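Local coordinates for protein inositol 2-dehydrogenase (Sinorhizobium meliloti, PDB 4HKT) that oxidises myo-inositol to scyllo-inosose (2-keto-myo-inositol) with NAD+ as hydride acceptor, the first step of myo-inositol degradation, at residues Ala11-Lys16 with His273-Thr278; Glu186-Val191 with Val214-Ala219. One frame throughout, in Å; residues are numbered along the deposited sequence.

Contact 1 lies at the surface and joins two helix starts far apart in sequence, the first within the NAD-binding Rossmann range, the second following the two-stranded antiparallel sheet. Contact 2 belongs to the C-terminal domain, where strands 188-196 and 211-218 run as neighbours in the large mixed sheet; most of its touching residues are buried. The two share no helix or strand, and their nearest atoms stay about 17 Å apart, on opposite sides of the chain's centre. Their chemistry differs accordingly: contact 1 has no hydrogen bond across it and works through a guanidinium, aromatic rings and selenium, whereas contact 2 combines backbone hydrogen bonds, apolar packing and bridging waters.

Contact 1: residues Ala11-Lys16 with His273-Thr278; sequences AGRIGK and HDFFMT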
ATOM      1  N   ALA B  11     -19.234 -13.446  31.888  1.00 42.11           N
ATOM      2  CA  ALA B  11     -19.845 -13.817  30.607  1.00 41.85           C
ATOM      3  C   ALA B  11     -20.176 -12.621  29.705  1.00 42.09           C
ATOM      4  O   ALA B  11     -20.996 -12.744  28.801  1.00 43.81           O
ATOM      5  CB  ALA B  11     -21.101 -14.651  30.866  1.00 44.25           C
ATOM      6  N   GLY B  12     -19.539 -11.475  29.935  1.00 40.00           N
ATOM      7  CA  GLY B  12     -19.703 -10.311  29.055  1.00 41.15           C
ATOM      8  C   GLY B  12     -18.938 -10.460  27.752  1.00 40.46           C
ATOM      9  O   GLY B  12     -18.576 -11.572  27.364  1.00 40.30           O
ATOM     10  N   ARG B  13     -18.699  -9.337  27.067  1.00 42.15           N
ATOM     11  CA  ARG B  13     -18.020  -9.345  25.769  1.00 43.93           C
ATOM     12  C   ARG B  13     -16.678 -10.057  25.865  1.00 43.01           C
ATOM     13  O   ARG B  13     -16.361 -10.931  25.062  1.00 46.07           O
ATOM     14  CB  ARG B  13     -17.770  -7.913  25.245  1.00 46.69           C
ATOM     15  CG  ARG B  13     -18.966  -7.268  24.579  1.00 48.96           C
ATOM     16  CD  ARG B  13     -18.561  -6.148  23.626  1.00 49.84           C
ATOM     17  NE  ARG B  13     -17.825  -5.074  24.293  1.00 49.44           N
ATOM     18  CZ  ARG B  13     -17.612  -3.863  23.770  1.00 51.53           C
ATOM     19  NH1 ARG B  13     -18.073  -3.543  22.557  1.00 50.07           N
ATOM     20  NH2 ARG B  13     -16.936  -2.959  24.467  1.00 48.04           N
ATOM     21  N   ILE B  14     -15.897  -9.686  26.870  1.00 42.21           N
ATOM     22  CA  ILE B  14     -14.548 -10.203  26.978  1.00 43.89           C
ATOM     23  C   ILE B  14     -14.644 -11.695  27.311  1.00 41.41           C
ATOM     24  O   ILE B  14     -13.934 -12.498  26.739  1.00 34.38           O
ATOM     25  CB  ILE B  14     -13.681  -9.416  27.999  1.00 49.40           C
ATOM     26  CG1 ILE B  14     -13.543  -7.924  27.604  1.00 53.49           C
ATOM     27  CG2 ILE B  14     -12.274 -10.005  28.029  1.00 51.94           C
ATOM     28  CD1 ILE B  14     -14.771  -7.042  27.780  1.00 56.82           C
ATOM     29  N   GLY B  15     -15.562 -12.059  28.203  1.00 40.65           N
ATOM     30  CA  GLY B  15     -15.802 -13.463  28.518  1.00 39.25           C
ATOM     31  C   GLY B  15     -16.139 -14.311  27.306  1.00 42.06           C
ATOM     32  O   GLY B  15     -15.683 -15.459  27.193  1.00 44.13           O
ATOM     33  N   LYS B  16     -16.950 -13.767  26.404  1.00 43.19           N
ATOM     34  CA  LYS B  16     -17.350 -14.496  25.194  1.00 44.58           C
ATOM     35  C   LYS B  16     -16.147 -14.789  24.301  1.00 42.24           C
ATOM     36  O   LYS B  16     -16.041 -15.858  23.715  1.00 43.70           O
ATOM     37  CB  LYS B  16     -18.402 -13.713  24.402  1.00 49.20           C
ATOM     38  CG  LYS B  16     -19.773 -13.617  25.069  1.00 53.10           C
ATOM     39  CD  LYS B  16     -20.787 -12.917  24.158  1.00 53.79           C
ATOM     40  CE  LYS B  16     -22.227 -13.096  24.622  1.00 55.86           C
ATOM     41  NZ  LYS B  16     -22.775 -11.892  25.313  1.00 54.77           N
ATOM     42  N   HIS B 273     -11.324  -2.978  11.704  1.00 19.57           N
ATOM     43  CA  HIS B 273     -12.161  -3.734  12.605  1.00 22.51           C
ATOM     44  C   HIS B 273     -12.891  -2.799  13.558  1.00 26.27           C
ATOM     45  O   HIS B 273     -12.339  -1.752  13.984  1.00 25.42           O
ATOM     46  CB  HIS B 273     -11.314  -4.705  13.436  1.00 23.17           C
ATOM     47  CG  HIS B 273     -10.744  -5.863  12.666  1.00 24.49           C
ATOM     48  ND1 HIS B 273     -11.433  -7.049  12.479  1.00 26.35           N
ATOM     49  CD2 HIS B 273      -9.532  -6.039  12.094  1.00 23.64           C
ATOM     50  CE1 HIS B 273     -10.665  -7.899  11.821  1.00 26.26           C
ATOM     51  NE2 HIS B 273      -9.508  -7.309  11.577  1.00 26.18           N
ATOM     52  N   ASP B 274     -14.125  -3.151  13.918  1.00 29.23           N
ATOM     53  CA  ASP B 274     -14.856  -2.354  14.889  1.00 34.13           C
ATOM     54  C   ASP B 274     -14.072  -2.283  16.172  1.00 36.75           C
ATOM     55  O   ASP B 274     -13.716  -1.182  16.594  1.00 36.44           O
ATOM     56  CB  ASP B 274     -16.256  -2.904  15.178  1.00 40.31           C
ATOM     57  CG  ASP B 274     -17.186  -2.777  13.983  1.00 41.92           C
ATOM     58  OD1 ASP B 274     -16.980  -1.863  13.163  1.00 43.16           O
ATOM     59  OD2 ASP B 274     -18.093  -3.610  13.859  1.00 47.54           O
ATOM     60  N   PHE B 275     -13.789  -3.438  16.788  1.00 32.83           N
ATOM     61  CA  PHE B 275     -13.114  -3.422  18.112  1.00 33.94           C
ATOM     62  C   PHE B 275     -12.284  -4.700  18.349  1.00 33.34           C
ATOM     63  O   PHE B 275     -11.929  -5.400  17.397  1.00 31.52           O
ATOM     64  CB  PHE B 275     -14.146  -3.150  19.229  1.00 34.09           C
ATOM     65  CG  PHE B 275     -13.610  -2.384  20.443  1.00 34.91           C
ATOM     66  CD1 PHE B 275     -12.315  -1.830  20.489  1.00 36.31           C
ATOM     67  CD2 PHE B 275     -14.429  -2.219  21.557  1.00 36.64           C
ATOM     68  CE1 PHE B 275     -11.865  -1.147  21.629  1.00 35.25           C
ATOM     69  CE2 PHE B 275     -13.991  -1.528  22.682  1.00 36.63           C
ATOM     70  CZ  PHE B 275     -12.710  -0.994  22.720  1.00 35.87           C
ATOM     71  N   PHE B 276     -11.925  -4.974  19.597  1.00 32.78           N
ATOM     72  CA  PHE B 276     -10.994  -6.048  19.888  1.00 32.61           C
ATOM     73  C   PHE B 276     -11.567  -7.421  19.533  1.00 32.95           C
ATOM     74  O   PHE B 276     -10.809  -8.339  19.214  1.00 33.20           O
ATOM     75  CB  PHE B 276     -10.553  -5.992  21.363  1.00 32.12           C
ATOM     76  CG  PHE B 276     -11.685  -6.139  22.348  1.00 32.49           C
ATOM     77  CD1 PHE B 276     -12.294  -7.390  22.561  1.00 32.87           C
ATOM     78  CD2 PHE B 276     -12.165  -5.026  23.058  1.00 32.78           C
ATOM     79  CE1 PHE B 276     -13.349  -7.513  23.452  1.00 32.36           C
ATOM     80  CE2 PHE B 276     -13.217  -5.158  23.961  1.00 33.26           C
ATOM     81  CZ  PHE B 276     -13.804  -6.399  24.159  1.00 30.77           C
HETATM   82  N   MSE B 277     -12.899  -7.535  19.555  1.00 32.44           N
HETATM   83  CA  MSE B 277     -13.594  -8.798  19.329  1.00 35.06           C
HETATM   84  C   MSE B 277     -13.112  -9.442  18.064  1.00 32.64           C
HETATM   85  O   MSE B 277     -12.797 -10.627  18.067  1.00 31.94           O
HETATM   86  CB  MSE B 277     -15.122  -8.652  19.257  1.00 37.58           C
HETATM   87  CG  MSE B 277     -15.774  -8.228  20.586  1.00 40.65           C
HETATM   88 SE   MSE B 277     -15.609  -6.291  20.974  1.00 44.15          SE
HETATM   89  CE  MSE B 277     -16.765  -5.599  19.514  1.00 45.74           C
ATOM     90  N   THR B 278     -13.063  -8.703  16.965  1.00 29.89           N
ATOM     91  CA  THR B 278     -12.590  -9.311  15.730  1.00 29.05           C
ATOM     92  C   THR B 278     -11.153  -8.985  15.409  1.00 25.60           C
ATOM     93  O   THR B 278     -10.519  -9.762  14.729  1.00 26.28           O
ATOM     94  CB  THR B 278     -13.453  -9.026  14.494  1.00 31.06           C
ATOM     95  OG1 THR B 278     -13.642  -7.629  14.343  1.00 31.47           O
ATOM     96  CG2 THR B 278     -14.806  -9.755  14.573  1.00 34.35           C
TER
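Ile14 meets Phe276 in the closely packed part of this contact. Its CG1 comes to 3.8 Å from Phe276 CZ, with CD1 equally near that atom, and the two side chains cross at about a right angle. Phe276 takes a chi1 of 61°, which sets CG between the backbone N and the carbonyl carbon and sends the ring across to the helix of Ile14. The aromatic side is built up from within 273-278: the selenium of Met277, a selenomethionine here, sits 3.5 Å above one face of the Phe276 ring, offset toward its rim, while Phe276 CD2 lies over the centre of the Phe275 ring.

The more open side belongs to Arg13, an exposed residue whose chain bends at chi3 (-60°) as it reaches over. Phe276 CE2 and Met277 SE lie over one face of its guanidinium, and Arg13 CD is 4.0 Å from Met277 SE. At the far end, Arg13 NH2 arrives at the edge of the Phe275 ring, 3.7 Å from CE2, with the two planes 65° apart. No hydrogen bond spans the contact; between the two segments Arg13 is held by close packing against the rings and the selenium.

Gly12 and Phe275 are the N-cap residues of the two helices, so the contact joins helix starts. Gly12 and Gly15 fit the glycine-rich turn of a Rossmann dinucleotide fold, between strand 4-9 and helix 13-24. Behind that turn Ala11 packs on helix 38-48; across the contact, Phe275 makes an edge-to-face pair with Tyr236, just ahead of strand 237-244.

Contact 2: residues Glu186-Val191 with Val214-Ala219; sequences EEPVSV and VILQTA
Backbone hydrogen bonds between Val189, Ser190 and Gln217 tie these antiparallel strands together. Val189 N gives a nearly straight bond to Gln217 O (2.8 Å, 168°), and Ser190 N adds a weak one to the same oxygen. Two consecutive residues thus face Gln217, a classic beta bulge. In return, Gln217 N donates to Ser190 O at 3.2 Å.

Apolar contacts gather on the face carrying Val191 and Leu216. These side chains lie side by side, Val191 CG2 being 3.6 Å from Leu216 CD2. With chi1 at 180°, Val191 turns CG1 toward Val214, 3.7 Å from its CG1. Pro188 CG extends the patch to Leu216 CD1, and helices 168-184 and 305-324 cover it.

Three waters bridge polar atoms of the two strands, and direct side-chain bonds add to them. One molecule accepts from Ala219 N and donates to Glu187 O; two others meet Ser190 OG, one donating to Ile215 O and the other to Gln217 OE1 (2.8 Å). Gln217 NE2 bonds to Gly221 O and to Ala195 O of the second subunit. Near the strand ends Glu186 OE1 lies 3.1 Å from Thr218 OG1, and both oxygens hydrogen-bond to Ser220 OG; Glu186 OE2 forms a salt bridge with Lys222.

The chemistry therefore implies a sheet with two unlike faces: apolar beneath the helices, and hydrated around Ser190 and Gln217, where the second subunit is met.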
ATOM      1  N   GLU B 186      13.779  -2.808  27.163  1.00 32.13           N
ATOM      2  CA  GLU B 186      14.383  -2.272  28.385  1.00 30.37           C
ATOM      3  C   GLU B 186      13.307  -1.574  29.120  1.00 26.79           C
ATOM      4  O   GLU B 186      12.311  -1.200  28.520  1.00 27.34           O
ATOM      5  CB  GLU B 186      15.447  -1.234  28.076  1.00 33.77           C
ATOM      6  CG  GLU B 186      16.628  -1.769  27.353  1.00 38.07           C
ATOM      7  CD  GLU B 186      17.634  -0.694  27.016  1.00 42.69           C
ATOM      8  OE1 GLU B 186      17.421   0.529  27.327  1.00 38.90           O
ATOM      9  OE2 GLU B 186      18.652  -1.100  26.416  1.00 47.88           O
ATOM     10  N   GLU B 187      13.506  -1.365  30.410  1.00 24.54           N
ATOM     11  CA  GLU B 187      12.502  -0.700  31.209  1.00 23.30           C
ATOM     12  C   GLU B 187      12.495   0.807  30.959  1.00 21.28           C
ATOM     13  O   GLU B 187      13.532   1.454  31.106  1.00 19.20           O
ATOM     14  CB  GLU B 187      12.759  -0.925  32.703  1.00 25.97           C
ATOM     15  CG  GLU B 187      12.560  -2.349  33.191  1.00 28.80           C
ATOM     16  CD  GLU B 187      11.134  -2.840  32.999  1.00 30.62           C
ATOM     17  OE1 GLU B 187      10.200  -1.992  32.927  1.00 29.29           O
ATOM     18  OE2 GLU B 187      10.966  -4.071  32.911  1.00 30.78           O
ATOM     19  N   PRO B 188      11.316   1.392  30.693  1.00 19.52           N
ATOM     20  CA  PRO B 188      11.183   2.842  30.916  1.00 19.95           C
ATOM     21  C   PRO B 188      11.473   3.273  32.355  1.00 19.73           C
ATOM     22  O   PRO B 188      10.965   2.635  33.313  1.00 22.85           O
ATOM     23  CB  PRO B 188       9.699   3.111  30.600  1.00 20.80           C
ATOM     24  CG  PRO B 188       9.272   1.981  29.732  1.00 19.42           C
ATOM     25  CD  PRO B 188      10.083   0.794  30.167  1.00 20.10           C
ATOM     26  N   VAL B 189      12.175   4.386  32.504  1.00 18.60           N
ATOM     27  CA  VAL B 189      12.537   4.958  33.787  1.00 19.59           C
ATOM     28  C   VAL B 189      11.884   6.318  34.056  1.00 19.55           C
ATOM     29  O   VAL B 189      11.948   6.816  35.201  1.00 22.16           O
ATOM     30  CB  VAL B 189      14.065   5.082  33.970  1.00 21.79           C
ATOM     31  CG1 VAL B 189      14.706   3.699  33.873  1.00 22.54           C
ATOM     32  CG2 VAL B 189      14.720   6.087  32.998  1.00 20.29           C
ATOM     33  N   SER B 190      11.254   6.884  33.015  1.00 17.80           N
ATOM     34  CA  SER B 190      10.612   8.162  33.052  1.00 16.88           C
ATOM     35  C   SER B 190       9.383   8.207  32.136  1.00 16.30           C
ATOM     36  O   SER B 190       9.345   7.603  31.062  1.00 14.12           O
ATOM     37  CB  SER B 190      11.580   9.292  32.685  1.00 18.76           C
ATOM     38  OG  SER B 190      11.874   9.285  31.297  1.00 20.93           O
ATOM     39  N   VAL B 191       8.384   8.944  32.597  1.00 15.46           N
ATOM     40  CA  VAL B 191       7.135   9.142  31.865  1.00 15.33           C
ATOM     41  C   VAL B 191       6.779  10.619  31.813  1.00 14.73           C
ATOM     42  O   VAL B 191       6.810  11.288  32.825  1.00 14.67           O
ATOM     43  CB  VAL B 191       6.002   8.402  32.550  1.00 15.16           C
ATOM     44  CG1 VAL B 191       4.699   8.605  31.782  1.00 16.79           C
ATOM     45  CG2 VAL B 191       6.335   6.934  32.614  1.00 15.94           C
ATOM     46  N   VAL B 214       1.934  10.388  25.324  1.00 15.09           N
ATOM     47  CA  VAL B 214       2.919  10.005  26.351  1.00 14.50           C
ATOM     48  C   VAL B 214       4.290   9.774  25.715  1.00 13.86           C
ATOM     49  O   VAL B 214       4.358   9.299  24.626  1.00 13.57           O
ATOM     50  CB  VAL B 214       2.510   8.735  27.083  1.00 15.26           C
ATOM     51  CG1 VAL B 214       3.446   8.489  28.255  1.00 15.68           C
ATOM     52  CG2 VAL B 214       1.093   8.820  27.613  1.00 15.45           C
ATOM     53  N   ILE B 215       5.353  10.182  26.384  1.00 14.49           N
ATOM     54  CA  ILE B 215       6.707   9.801  26.039  1.00 15.44           C
ATOM     55  C   ILE B 215       7.326   9.053  27.221  1.00 15.49           C
ATOM     56  O   ILE B 215       7.354   9.571  28.350  1.00 15.37           O
ATOM     57  CB  ILE B 215       7.631  10.996  25.737  1.00 15.87           C
ATOM     58  CG1 ILE B 215       7.064  11.914  24.682  1.00 15.65           C
ATOM     59  CG2 ILE B 215       9.005  10.472  25.300  1.00 16.13           C
ATOM     60  CD1 ILE B 215       7.743  13.294  24.687  1.00 15.72           C
ATOM     61  N   LEU B 216       7.811   7.844  26.933  1.00 14.70           N
ATOM     62  CA  LEU B 216       8.564   7.021  27.838  1.00 14.30           C
ATOM     63  C   LEU B 216      10.034   7.019  27.422  1.00 14.51           C
ATOM     64  O   LEU B 216      10.322   7.028  26.227  1.00 13.78           O
ATOM     65  CB  LEU B 216       8.071   5.568  27.755  1.00 15.83           C
ATOM     66  CG  LEU B 216       6.579   5.305  27.856  1.00 16.70           C
ATOM     67  CD1 LEU B 216       6.322   3.798  27.817  1.00 17.30           C
ATOM     68  CD2 LEU B 216       6.107   5.906  29.135  1.00 16.95           C
ATOM     69  N   GLN B 217      10.939   6.997  28.400  1.00 13.51           N
ATOM     70  CA  GLN B 217      12.359   6.927  28.078  1.00 14.42           C
ATOM     71  C   GLN B 217      13.033   5.960  29.021  1.00 14.46           C
ATOM     72  O   GLN B 217      12.700   5.892  30.217  1.00 14.11           O
ATOM     73  CB  GLN B 217      13.002   8.318  28.094  1.00 14.64           C
ATOM     74  CG  GLN B 217      14.507   8.340  27.828  1.00 14.98           C
ATOM     75  CD  GLN B 217      15.016   9.699  27.463  1.00 15.42           C
ATOM     76  OE1 GLN B 217      14.782  10.681  28.181  1.00 15.25           O
ATOM     77  NE2 GLN B 217      15.712   9.787  26.353  1.00 16.15           N
ATOM     78  N   THR B 218      13.952   5.181  28.460  1.00 16.21           N
ATOM     79  CA  THR B 218      14.701   4.194  29.199  1.00 15.75           C
ATOM     80  C   THR B 218      15.995   4.820  29.674  1.00 16.54           C
ATOM     81  O   THR B 218      16.366   5.929  29.239  1.00 16.61           O
ATOM     82  CB  THR B 218      15.072   2.980  28.316  1.00 16.96           C
ATOM     83  OG1 THR B 218      16.085   3.372  27.374  1.00 16.21           O
ATOM     84  CG2 THR B 218      13.860   2.462  27.611  1.00 16.92           C
ATOM     85  N   ALA B 219      16.705   4.088  30.532  1.00 18.65           N
ATOM     86  CA  ALA B 219      18.015   4.541  31.045  1.00 20.20           C
ATOM     87  C   ALA B 219      19.017   4.779  29.929  1.00 18.64           C
ATOM     88  O   ALA B 219      19.801   5.701  29.998  1.00 20.98           O
ATOM     89  CB  ALA B 219      18.608   3.568  32.085  1.00 20.90           C
TER
HETATM   90  O   HOH W   1      16.044   1.366  31.573  1.00 16.05           O
HETATM   91  O   HOH W   2       9.859  10.466  29.678  1.00 20.86           O
HETATM   92  O   HOH W   3      14.320  10.241  30.947  1.00 29.25           O